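Local coordinates for glycosyl transferases group 1 family protein (Francisella tularensis subsp. tularensis, PDB 5I45) that probably transfers sugar units to an acceptor as a GT-B-type glycosyltransferase, of which this chain is the C-terminal domain, at residues G5-P13 with L191-Q199; M132-K142 with I149-E160. One frame throughout, in Å; residues are numbered along the deposited sequence.

Contact 1. Residues G5-P13 with L191-Q199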
loop_
_atom_site.group_PDB
_atom_site.type_symbol
_atom_site.label_atom_id
_atom_site.label_comp_id
_atom_site.label_asym_id
_atom_site.label_seq_id
_atom_site.Cartn_x
_atom_site.Cartn_y
_atom_site.Cartn_z
ATOM N N GLY A 5 -16.513 9.154 0.579
ATOM C CA GLY A 5 -15.574 10.066 -0.108
ATOM C C GLY A 5 -14.341 10.363 0.711
ATOM O O GLY A 5 -14.226 9.974 1.878
ATOM N N VAL A 6 -13.427 11.105 0.103
ATOM C CA VAL A 6 -12.176 11.427 0.733
ATOM C C VAL A 6 -11.952 12.946 0.705
ATOM O O VAL A 6 -12.404 13.638 -0.231
ATOM C CB VAL A 6 -11.041 10.624 0.041
ATOM C CG1 VAL A 6 -11.064 10.827 -1.464
ATOM C CG2 VAL A 6 -9.683 10.975 0.618
ATOM N N ASP A 7 -11.295 13.451 1.747
ATOM C CA ASP A 7 -10.988 14.875 1.896
ATOM C C ASP A 7 -9.712 15.139 1.131
ATOM O O ASP A 7 -8.632 14.818 1.601
ATOM C CB ASP A 7 -10.820 15.247 3.390
ATOM C CG ASP A 7 -10.570 16.746 3.622
ATOM O OD1 ASP A 7 -10.301 17.482 2.660
ATOM O OD2 ASP A 7 -10.656 17.194 4.791
ATOM N N THR A 8 -9.845 15.752 -0.046
ATOM C CA THR A 8 -8.694 16.019 -0.914
ATOM C C THR A 8 -7.812 17.198 -0.448
ATOM O O THR A 8 -6.783 17.457 -1.076
ATOM C CB THR A 8 -9.128 16.193 -2.375
ATOM O OG1 THR A 8 -10.099 17.219 -2.448
ATOM C CG2 THR A 8 -9.714 14.878 -2.910
ATOM N N GLN A 9 -8.238 17.889 0.613
ATOM C CA GLN A 9 -7.415 18.911 1.283
ATOM C C GLN A 9 -6.445 18.221 2.256
ATOM O O GLN A 9 -5.464 18.829 2.696
ATOM C CB GLN A 9 -8.262 19.922 2.090
ATOM C CG GLN A 9 -9.325 20.691 1.309
ATOM C CD GLN A 9 -10.025 21.797 2.119
ATOM O OE1 GLN A 9 -10.038 21.790 3.355
ATOM N NE2 GLN A 9 -10.629 22.742 1.413
ATOM N N VAL A 10 -6.729 16.964 2.611
ATOM C CA VAL A 10 -5.895 16.194 3.561
ATOM C C VAL A 10 -5.057 15.181 2.795
ATOM O O VAL A 10 -3.861 15.043 3.031
ATOM C CB VAL A 10 -6.757 15.488 4.637
ATOM C CG1 VAL A 10 -5.923 14.557 5.520
ATOM C CG2 VAL A 10 -7.463 16.532 5.492
ATOM N N PHE A 11 -5.702 14.480 1.872
ATOM C CA PHE A 11 -5.051 13.447 1.057
ATOM C C PHE A 11 -4.855 14.019 -0.328
ATOM O O PHE A 11 -5.835 14.316 -1.038
ATOM C CB PHE A 11 -5.890 12.171 1.025
ATOM C CG PHE A 11 -6.086 11.569 2.381
ATOM C CD1 PHE A 11 -5.117 10.730 2.932
ATOM C CD2 PHE A 11 -7.210 11.866 3.120
ATOM C CE1 PHE A 11 -5.273 10.212 4.207
ATOM C CE2 PHE A 11 -7.385 11.332 4.393
ATOM C CZ PHE A 11 -6.410 10.495 4.931
ATOM N N TYR A 12 -3.599 14.182 -0.717
ATOM C CA TYR A 12 -3.220 14.800 -1.986
ATOM C C TYR A 12 -1.756 14.431 -2.277
ATOM O O TYR A 12 -1.032 14.064 -1.353
ATOM C CB TYR A 12 -3.404 16.341 -1.935
ATOM C CG TYR A 12 -2.639 17.019 -0.807
ATOM C CD1 TYR A 12 -1.286 17.307 -0.935
ATOM C CD2 TYR A 12 -3.265 17.337 0.386
ATOM C CE1 TYR A 12 -0.580 17.902 0.098
ATOM C CE2 TYR A 12 -2.571 17.941 1.421
ATOM C CZ TYR A 12 -1.225 18.214 1.266
ATOM O OH TYR A 12 -0.488 18.796 2.281
ATOM N N PRO A 13 -1.311 14.549 -3.537
ATOM C CA PRO A 13 0.057 14.205 -3.919
ATOM C C PRO A 13 1.087 15.225 -3.451
ATOM O O PRO A 13 0.787 16.397 -3.374
ATOM C CB PRO A 13 0.016 14.194 -5.445
ATOM C CG PRO A 13 -1.425 14.241 -5.826
ATOM C CD PRO A 13 -2.135 14.897 -4.705
ATOM N N LEU A 191 -10.283 9.788 -11.145
ATOM C CA LEU A 191 -11.549 9.243 -10.743
ATOM C C LEU A 191 -11.969 9.737 -9.372
ATOM O O LEU A 191 -13.078 10.216 -9.197
ATOM C CB LEU A 191 -11.507 7.711 -10.738
ATOM C CG LEU A 191 -12.743 7.030 -10.144
ATOM C CD1 LEU A 191 -13.935 7.245 -11.038
ATOM C CD2 LEU A 191 -12.475 5.553 -9.969
ATOM N N VAL A 192 -11.080 9.639 -8.384
ATOM C CA VAL A 192 -11.505 9.980 -7.028
ATOM C C VAL A 192 -11.710 11.476 -6.829
ATOM O O VAL A 192 -12.645 11.883 -6.137
ATOM C CB VAL A 192 -10.613 9.311 -5.958
ATOM C CG1 VAL A 192 -10.582 7.810 -6.212
ATOM C CG2 VAL A 192 -9.218 9.923 -5.951
ATOM N N THR A 193 -10.908 12.315 -7.487
ATOM C CA THR A 193 -11.088 13.763 -7.332
ATOM C C THR A 193 -12.352 14.257 -8.047
ATOM O O THR A 193 -12.863 15.341 -7.743
ATOM C CB THR A 193 -9.860 14.569 -7.787
ATOM O OG1 THR A 193 -9.543 14.228 -9.139
ATOM C CG2 THR A 193 -8.683 14.291 -6.889
ATOM N N THR A 194 -12.885 13.441 -8.963
ATOM C CA THR A 194 -14.108 13.776 -9.681
ATOM C C THR A 194 -15.327 13.192 -9.011
ATOM O O THR A 194 -16.333 13.895 -8.854
ATOM C CB THR A 194 -14.080 13.221 -11.111
ATOM O OG1 THR A 194 -12.963 13.770 -11.811
ATOM C CG2 THR A 194 -15.377 13.553 -11.870
ATOM N N LYS A 195 -15.264 11.909 -8.644
ATOM C CA LYS A 195 -16.448 11.189 -8.169
ATOM C C LYS A 195 -16.544 10.923 -6.662
ATOM O O LYS A 195 -17.637 10.683 -6.157
ATOM C CB LYS A 195 -16.561 9.860 -8.948
ATOM C CG LYS A 195 -17.770 9.009 -8.582
ATOM C CD LYS A 195 -18.329 8.199 -9.745
ATOM C CE LYS A 195 -17.331 7.252 -10.364
ATOM N NZ LYS A 195 -17.998 6.195 -11.207
ATOM N N TYR A 196 -15.428 10.986 -5.941
ATOM C CA TYR A 196 -15.417 10.655 -4.528
ATOM C C TYR A 196 -14.801 11.782 -3.673
ATOM O O TYR A 196 -14.251 11.523 -2.608
ATOM C CB TYR A 196 -14.631 9.355 -4.301
ATOM C CG TYR A 196 -15.158 8.129 -4.995
ATOM C CD1 TYR A 196 -14.767 7.809 -6.283
ATOM C CD2 TYR A 196 -16.035 7.262 -4.344
ATOM C CE1 TYR A 196 -15.254 6.690 -6.924
ATOM C CE2 TYR A 196 -16.505 6.125 -4.969
ATOM C CZ TYR A 196 -16.115 5.849 -6.264
ATOM O OH TYR A 196 -16.588 4.717 -6.903
ATOM N N LYS A 197 -14.880 13.019 -4.149
ATOM C CA LYS A 197 -14.351 14.172 -3.425
ATOM C C LYS A 197 -15.443 14.664 -2.482
ATOM O O LYS A 197 -16.575 14.878 -2.924
ATOM C CB LYS A 197 -13.983 15.265 -4.440
ATOM C CG LYS A 197 -13.362 16.513 -3.858
ATOM C CD LYS A 197 -13.026 17.534 -4.938
ATOM C CE LYS A 197 -12.790 18.910 -4.308
ATOM N NZ LYS A 197 -12.203 19.933 -5.234
ATOM N N ILE A 198 -15.126 14.829 -1.194
ATOM C CA ILE A 198 -16.124 15.298 -0.196
ATOM C C ILE A 198 -16.619 16.718 -0.500
ATOM O O ILE A 198 -17.804 17.012 -0.336
ATOM C CB ILE A 198 -15.564 15.210 1.242
ATOM C CG1 ILE A 198 -15.395 13.738 1.624
ATOM C CG2 ILE A 198 -16.480 15.927 2.244
ATOM C CD1 ILE A 198 -14.671 13.501 2.926
ATOM N N GLN A 199 -15.723 17.575 -0.989
ATOM C CA GLN A 199 -16.075 18.973 -1.289
ATOM C C GLN A 199 -16.264 19.273 -2.778
ATOM O O GLN A 199 -16.502 20.442 -3.164
ATOM C CB GLN A 199 -15.005 19.889 -0.721
ATOM C CG GLN A 199 -14.932 19.898 0.789
ATOM C CD GLN A 199 -13.805 20.782 1.268
ATOM O OE1 GLN A 199 -12.641 20.361 1.284
ATOM N NE2 GLN A 199 -14.135 22.012 1.663
HETATM O O HOH W 1 -12.520 17.262 -0.487
HETATM O O HOH W 2 -10.937 19.531 -1.306
#
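Val6 joins the two ends of the modelled chain through its backbone, its N giving a hydrogen bond to Tyr196 O (2.9 Å), while its own O accepts from Ile198 N at 3.1 Å. Both bonds are fairly straight (160° and 164°). Water extends this pairing: one molecule accepts from both Thr8 N and Gln199 N, and a second lies between Thr8 OG1 (2.7 Å) and Gln199 OE1, to which it donates.

The arrangement is a single beta bridge, Val6 with Lys197, rather than a sheet. It ties the first modelled residues of the C-terminal, Rossmann-like domain of a GT-B enzyme to the tail after helix 178-195, where Tyr196 is the first residue to depart from helical geometry. Within 5-13 the chain turns at once at Asp7, whose short side chain lets OD1 reach forward to Gln9 N, forming an Asx turn.

Packing around the bridge is modest. Ile198 lays CG1 and CD1 along the backbone from Val6 to Asp7, with CD1 3.6 Å from Asp7 N. Thr8 suits its place by being two-sided. Its OG1, set between N and C (chi1 56°), meets both water and the extended aliphatic chain of Lys197, which crosses it at about a right angle; its methyl CG2 approaches Thr193 CG2 at 4.2 Å.

Contact 2. Residues M132-K142 with I149-E160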
loop_
_atom_site.group_PDB
_atom_site.type_symbol
_atom_site.label_atom_id
_atom_site.label_comp_id
_atom_site.label_asym_id
_atom_site.label_seq_id
_atom_site.Cartn_x
_atom_site.Cartn_y
_atom_site.Cartn_z
HETATM N N MSE A 132 -5.497 6.688 -3.805
HETATM C CA MSE A 132 -5.750 7.234 -5.132
HETATM C C MSE A 132 -5.744 8.743 -5.144
HETATM O O MSE A 132 -5.232 9.352 -6.078
HETATM C CB MSE A 132 -7.082 6.672 -5.654
HETATM C CG MSE A 132 -6.962 5.156 -5.871
HETATM SE SE MSE A 132 -8.689 4.210 -5.953
HETATM C CE MSE A 132 -9.108 4.531 -7.877
ATOM N N ALA A 133 -6.300 9.355 -4.110
ATOM C CA ALA A 133 -6.273 10.823 -3.989
ATOM C C ALA A 133 -4.839 11.342 -3.877
ATOM O O ALA A 133 -4.582 12.501 -4.225
ATOM C CB ALA A 133 -7.118 11.264 -2.804
ATOM N N SER A 134 -3.943 10.488 -3.400
ATOM C CA SER A 134 -2.551 10.862 -3.272
ATOM C C SER A 134 -1.718 10.459 -4.481
ATOM O O SER A 134 -0.512 10.620 -4.465
ATOM C CB SER A 134 -1.957 10.227 -2.018
ATOM O OG SER A 134 -2.764 10.469 -0.870
ATOM N N LYS A 135 -2.372 9.937 -5.517
ATOM C CA LYS A 135 -1.729 9.485 -6.727
ATOM C C LYS A 135 -0.764 8.309 -6.511
ATOM O O LYS A 135 0.245 8.156 -7.184
ATOM C CB LYS A 135 -1.103 10.654 -7.511
ATOM C CG LYS A 135 -1.274 10.535 -9.014
ATOM C CD LYS A 135 -0.763 11.732 -9.793
ATOM C CE LYS A 135 -1.575 13.013 -9.623
ATOM N NZ LYS A 135 -1.055 14.068 -10.534
ATOM N N CYS A 136 -1.147 7.452 -5.582
ATOM C CA CYS A 136 -0.493 6.132 -5.408
ATOM C C CYS A 136 -1.184 5.151 -6.346
ATOM O O CYS A 136 -2.402 5.221 -6.536
ATOM C CB CYS A 136 -0.664 5.610 -3.989
ATOM S SG CYS A 136 -0.143 6.703 -2.694
ATOM N N ALA A 137 -0.450 4.209 -6.930
ATOM C CA ALA A 137 -1.088 3.129 -7.695
ATOM C C ALA A 137 -1.628 2.119 -6.696
ATOM O O ALA A 137 -0.876 1.727 -5.798
ATOM C CB ALA A 137 -0.077 2.493 -8.613
ATOM N N VAL A 138 -2.866 1.666 -6.842
ATOM C CA VAL A 138 -3.479 0.760 -5.877
ATOM C C VAL A 138 -3.723 -0.629 -6.436
ATOM O O VAL A 138 -4.240 -0.829 -7.567
ATOM C CB VAL A 138 -4.819 1.348 -5.378
ATOM C CG1 VAL A 138 -5.582 0.377 -4.479
ATOM C CG2 VAL A 138 -4.566 2.625 -4.615
ATOM N N ILE A 139 -3.351 -1.596 -5.586
ATOM C CA ILE A 139 -3.680 -3.005 -5.781
ATOM C C ILE A 139 -4.610 -3.355 -4.631
ATOM O O ILE A 139 -4.274 -3.147 -3.488
ATOM C CB ILE A 139 -2.425 -3.883 -5.699
ATOM C CG1 ILE A 139 -1.443 -3.544 -6.816
ATOM C CG2 ILE A 139 -2.838 -5.362 -5.774
ATOM C CD1 ILE A 139 -0.043 -4.071 -6.558
ATOM N N ALA A 140 -5.789 -3.874 -4.932
ATOM C CA ALA A 140 -6.778 -4.139 -3.906
ATOM C C ALA A 140 -7.570 -5.391 -4.143
ATOM O O ALA A 140 -7.762 -5.827 -5.270
ATOM C CB ALA A 140 -7.780 -2.961 -3.870
ATOM N N THR A 141 -8.055 -5.968 -3.044
ATOM C CA THR A 141 -9.109 -6.979 -3.107
ATOM C C THR A 141 -10.469 -6.250 -3.293
ATOM O O THR A 141 -10.565 -5.043 -3.166
ATOM C CB THR A 141 -9.172 -7.734 -1.789
ATOM O OG1 THR A 141 -9.349 -6.779 -0.740
ATOM C CG2 THR A 141 -7.910 -8.536 -1.547
ATOM N N LYS A 142 -11.519 -7.030 -3.497
ATOM C CA LYS A 142 -12.905 -6.503 -3.575
ATOM C C LYS A 142 -13.210 -5.668 -2.317
ATOM O O LYS A 142 -13.694 -4.524 -2.402
ATOM C CB LYS A 142 -13.882 -7.668 -3.684
ATOM C CG LYS A 142 -15.349 -7.267 -3.788
ATOM C CD LYS A 142 -16.250 -8.466 -4.058
ATOM C CE LYS A 142 -16.042 -9.019 -5.458
ATOM N NZ LYS A 142 -17.185 -9.843 -5.922
ATOM N N ILE A 149 -14.797 0.372 -6.689
ATOM C CA ILE A 149 -14.113 1.630 -7.050
ATOM C C ILE A 149 -13.162 1.451 -8.237
ATOM O O ILE A 149 -13.005 2.341 -9.059
ATOM C CB ILE A 149 -13.266 2.142 -5.853
ATOM C CG1 ILE A 149 -14.181 2.525 -4.676
ATOM C CG2 ILE A 149 -12.367 3.324 -6.246
ATOM C CD1 ILE A 149 -13.462 2.647 -3.350
ATOM N N ILE A 150 -12.502 0.318 -8.290
ATOM C CA ILE A 150 -11.442 0.075 -9.269
ATOM C C ILE A 150 -11.902 -0.697 -10.502
ATOM O O ILE A 150 -12.654 -1.663 -10.399
ATOM C CB ILE A 150 -10.267 -0.646 -8.583
ATOM C CG1 ILE A 150 -9.574 0.351 -7.640
ATOM C CG2 ILE A 150 -9.263 -1.214 -9.590
ATOM C CD1 ILE A 150 -8.532 -0.250 -6.724
ATOM N N VAL A 151 -11.426 -0.241 -11.655
ATOM C CA VAL A 151 -11.528 -0.967 -12.910
ATOM C C VAL A 151 -10.128 -1.518 -13.170
ATOM O O VAL A 151 -9.166 -0.760 -13.379
ATOM C CB VAL A 151 -11.936 -0.042 -14.045
ATOM C CG1 VAL A 151 -11.975 -0.808 -15.364
ATOM C CG2 VAL A 151 -13.275 0.637 -13.737
ATOM N N ASP A 152 -9.993 -2.848 -13.137
ATOM C CA ASP A 152 -8.702 -3.485 -13.255
ATOM C C ASP A 152 -7.964 -3.067 -14.523
ATOM O O ASP A 152 -8.532 -3.074 -15.600
ATOM C CB ASP A 152 -8.863 -5.002 -13.236
ATOM C CG ASP A 152 -7.540 -5.691 -13.175
ATOM O OD1 ASP A 152 -6.941 -5.782 -12.104
ATOM O OD2 ASP A 152 -7.060 -6.133 -14.237
ATOM N N ASP A 153 -6.684 -2.713 -14.364
ATOM C CA ASP A 153 -5.796 -2.263 -15.432
ATOM C C ASP A 153 -6.111 -0.886 -15.989
ATOM O O ASP A 153 -5.483 -0.475 -16.952
ATOM C CB ASP A 153 -5.664 -3.304 -16.573
ATOM C CG ASP A 153 -4.425 -3.045 -17.452
ATOM O OD1 ASP A 153 -3.289 -3.040 -16.887
ATOM O OD2 ASP A 153 -4.553 -2.852 -18.647
ATOM N N GLU A 154 -7.091 -0.195 -15.407
ATOM C CA GLU A 154 -7.410 1.172 -15.815
ATOM C C GLU A 154 -7.003 2.130 -14.701
ATOM O O GLU A 154 -6.161 3.009 -14.899
ATOM C CB GLU A 154 -8.900 1.332 -16.164
ATOM C CG GLU A 154 -9.223 2.700 -16.756
ATOM C CD GLU A 154 -10.704 2.928 -17.038
ATOM O OE1 GLU A 154 -11.414 2.053 -17.606
ATOM O OE2 GLU A 154 -11.158 4.045 -16.710
ATOM N N ASN A 155 -7.569 1.957 -13.514
ATOM C CA ASN A 155 -7.298 2.886 -12.407
ATOM C C ASN A 155 -6.802 2.216 -11.141
ATOM O O ASN A 155 -6.742 2.846 -10.096
ATOM C CB ASN A 155 -8.501 3.772 -12.127
ATOM C CG ASN A 155 -9.732 2.994 -11.931
ATOM O OD1 ASN A 155 -9.671 1.915 -11.359
ATOM N ND2 ASN A 155 -10.848 3.500 -12.415
ATOM N N GLY A 156 -6.408 0.966 -11.285
ATOM C CA GLY A 156 -5.848 0.187 -10.192
ATOM C C GLY A 156 -5.893 -1.266 -10.606
ATOM O O GLY A 156 -6.226 -1.573 -11.769
ATOM N N TYR A 157 -5.602 -2.155 -9.656
ATOM C CA TYR A 157 -5.680 -3.576 -9.908
ATOM C C TYR A 157 -6.514 -4.221 -8.869
ATOM O O TYR A 157 -6.637 -3.731 -7.716
ATOM C CB TYR A 157 -4.286 -4.201 -9.978
ATOM C CG TYR A 157 -3.650 -3.665 -11.193
ATOM C CD1 TYR A 157 -3.829 -4.281 -12.417
ATOM C CD2 TYR A 157 -3.035 -2.428 -11.157
ATOM C CE1 TYR A 157 -3.301 -3.724 -13.576
ATOM C CE2 TYR A 157 -2.525 -1.849 -12.287
ATOM C CZ TYR A 157 -2.670 -2.482 -13.501
ATOM O OH TYR A 157 -2.143 -1.886 -14.606
ATOM N N LEU A 158 -7.141 -5.300 -9.301
ATOM C CA LEU A 158 -7.935 -6.124 -8.405
ATOM C C LEU A 158 -7.289 -7.496 -8.285
ATOM O O LEU A 158 -6.833 -8.094 -9.268
ATOM C CB LEU A 158 -9.367 -6.254 -8.912
ATOM C CG LEU A 158 -10.155 -4.959 -8.796
ATOM C CD1 LEU A 158 -11.478 -5.027 -9.529
ATOM C CD2 LEU A 158 -10.389 -4.559 -7.353
ATOM N N VAL A 159 -7.258 -7.993 -7.070
ATOM C CA VAL A 159 -6.774 -9.347 -6.812
ATOM C C VAL A 159 -7.788 -10.080 -5.976
ATOM O O VAL A 159 -8.594 -9.479 -5.294
ATOM C CB VAL A 159 -5.404 -9.366 -6.103
ATOM C CG1 VAL A 159 -4.355 -8.750 -7.014
ATOM C CG2 VAL A 159 -5.417 -8.660 -4.757
ATOM N N GLU A 160 -7.738 -11.404 -6.052
ATOM C CA GLU A 160 -8.537 -12.194 -5.130
ATOM C C GLU A 160 -7.971 -12.081 -3.722
ATOM O O GLU A 160 -6.762 -11.905 -3.549
ATOM C CB GLU A 160 -8.531 -13.659 -5.553
ATOM C CG GLU A 160 -9.233 -13.896 -6.887
ATOM C CD GLU A 160 -10.702 -13.569 -6.851
ATOM O OE1 GLU A 160 -11.384 -13.850 -5.844
ATOM O OE2 GLU A 160 -11.193 -13.048 -7.876
HETATM O O HOH W 3 -4.424 3.249 -8.650
HETATM O O HOH W 4 -11.295 -9.415 -4.871
#
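Tyr157 N donates to Val138 O (2.8 Å), Tyr157 O accepts from Ala140 N, and Ala140 O accepts from Val159 N (2.9 Å). This ladder makes strands 137-140 and 157-158 parallel neighbours, and its three bonds satisfy Val138 O, Tyr157 O and Ala140 O. Ala140 O also receives a CA-H...O contact from Leu158.

Just beyond the ladder, water completes the pairing. One molecule accepts from Val138 N and donates to Asn155 O; another accepts from Lys142 N and donates to Val159 O (2.7 Å). Gly156 suits its place because its backbone is turned (phi 164°) so that a side chain would run into Val138 O, which lies 3.2 Å from Gly156 CA.

The loop before strand 157-158 supplies its own acceptors. Asp152 OD1 uses its anti lone pair to take Leu158 N at 2.9 Å, an N-H that strand 137-140 does not use. Asn155 OD1 accepts from Val151 N, and Asp153 OD1 from the Tyr157 hydroxyl. The hydroxyl of Thr141 has partners in Ser119 O and Gly144 N, so a beta-branched polar residue fits at this buried position next to strand 137-140, leaving its CG2 to lie against Val159.

Apolar contacts fill in between. Ile150 CD1 reaches both Val138 CG1 (3.8 Å) and the small Ala140 CB, and the bent selenomethionine Met132 (chi3 84°) puts SE 3.8 Å from Ile149 CG2.

This is the border of the domain's Rossmann-like parallel sheet. Strand 137-140 bonds on its other edge to strand 114-117, whereas 157-158 is outermost. Ile139 and Tyr157 share the face covered by helix 164-176, and Tyr157 also touches helix 178-195.

Contact 2 is a buried piece of the sheet border, whereas contact 1 lies at the surface, where the two ends of the modelled chain meet. Both rely on backbone pairing, but contact 2 has a parallel ladder with an apolar filling and loop carboxylates and an amide taking up N-H and O-H groups; contact 1 has one bridge, continued by waters among exposed polar side chains. Their centres are 15 Å apart, yet they touch: Leu191 CD2 packs on Ile149 O and on Asn155 ND2, and Pro13 CD on Ala133 O. Helix 178-195 is the shared element, ending in contact 1 and also packing against Met132, Asn155 and Tyr157 of contact 2.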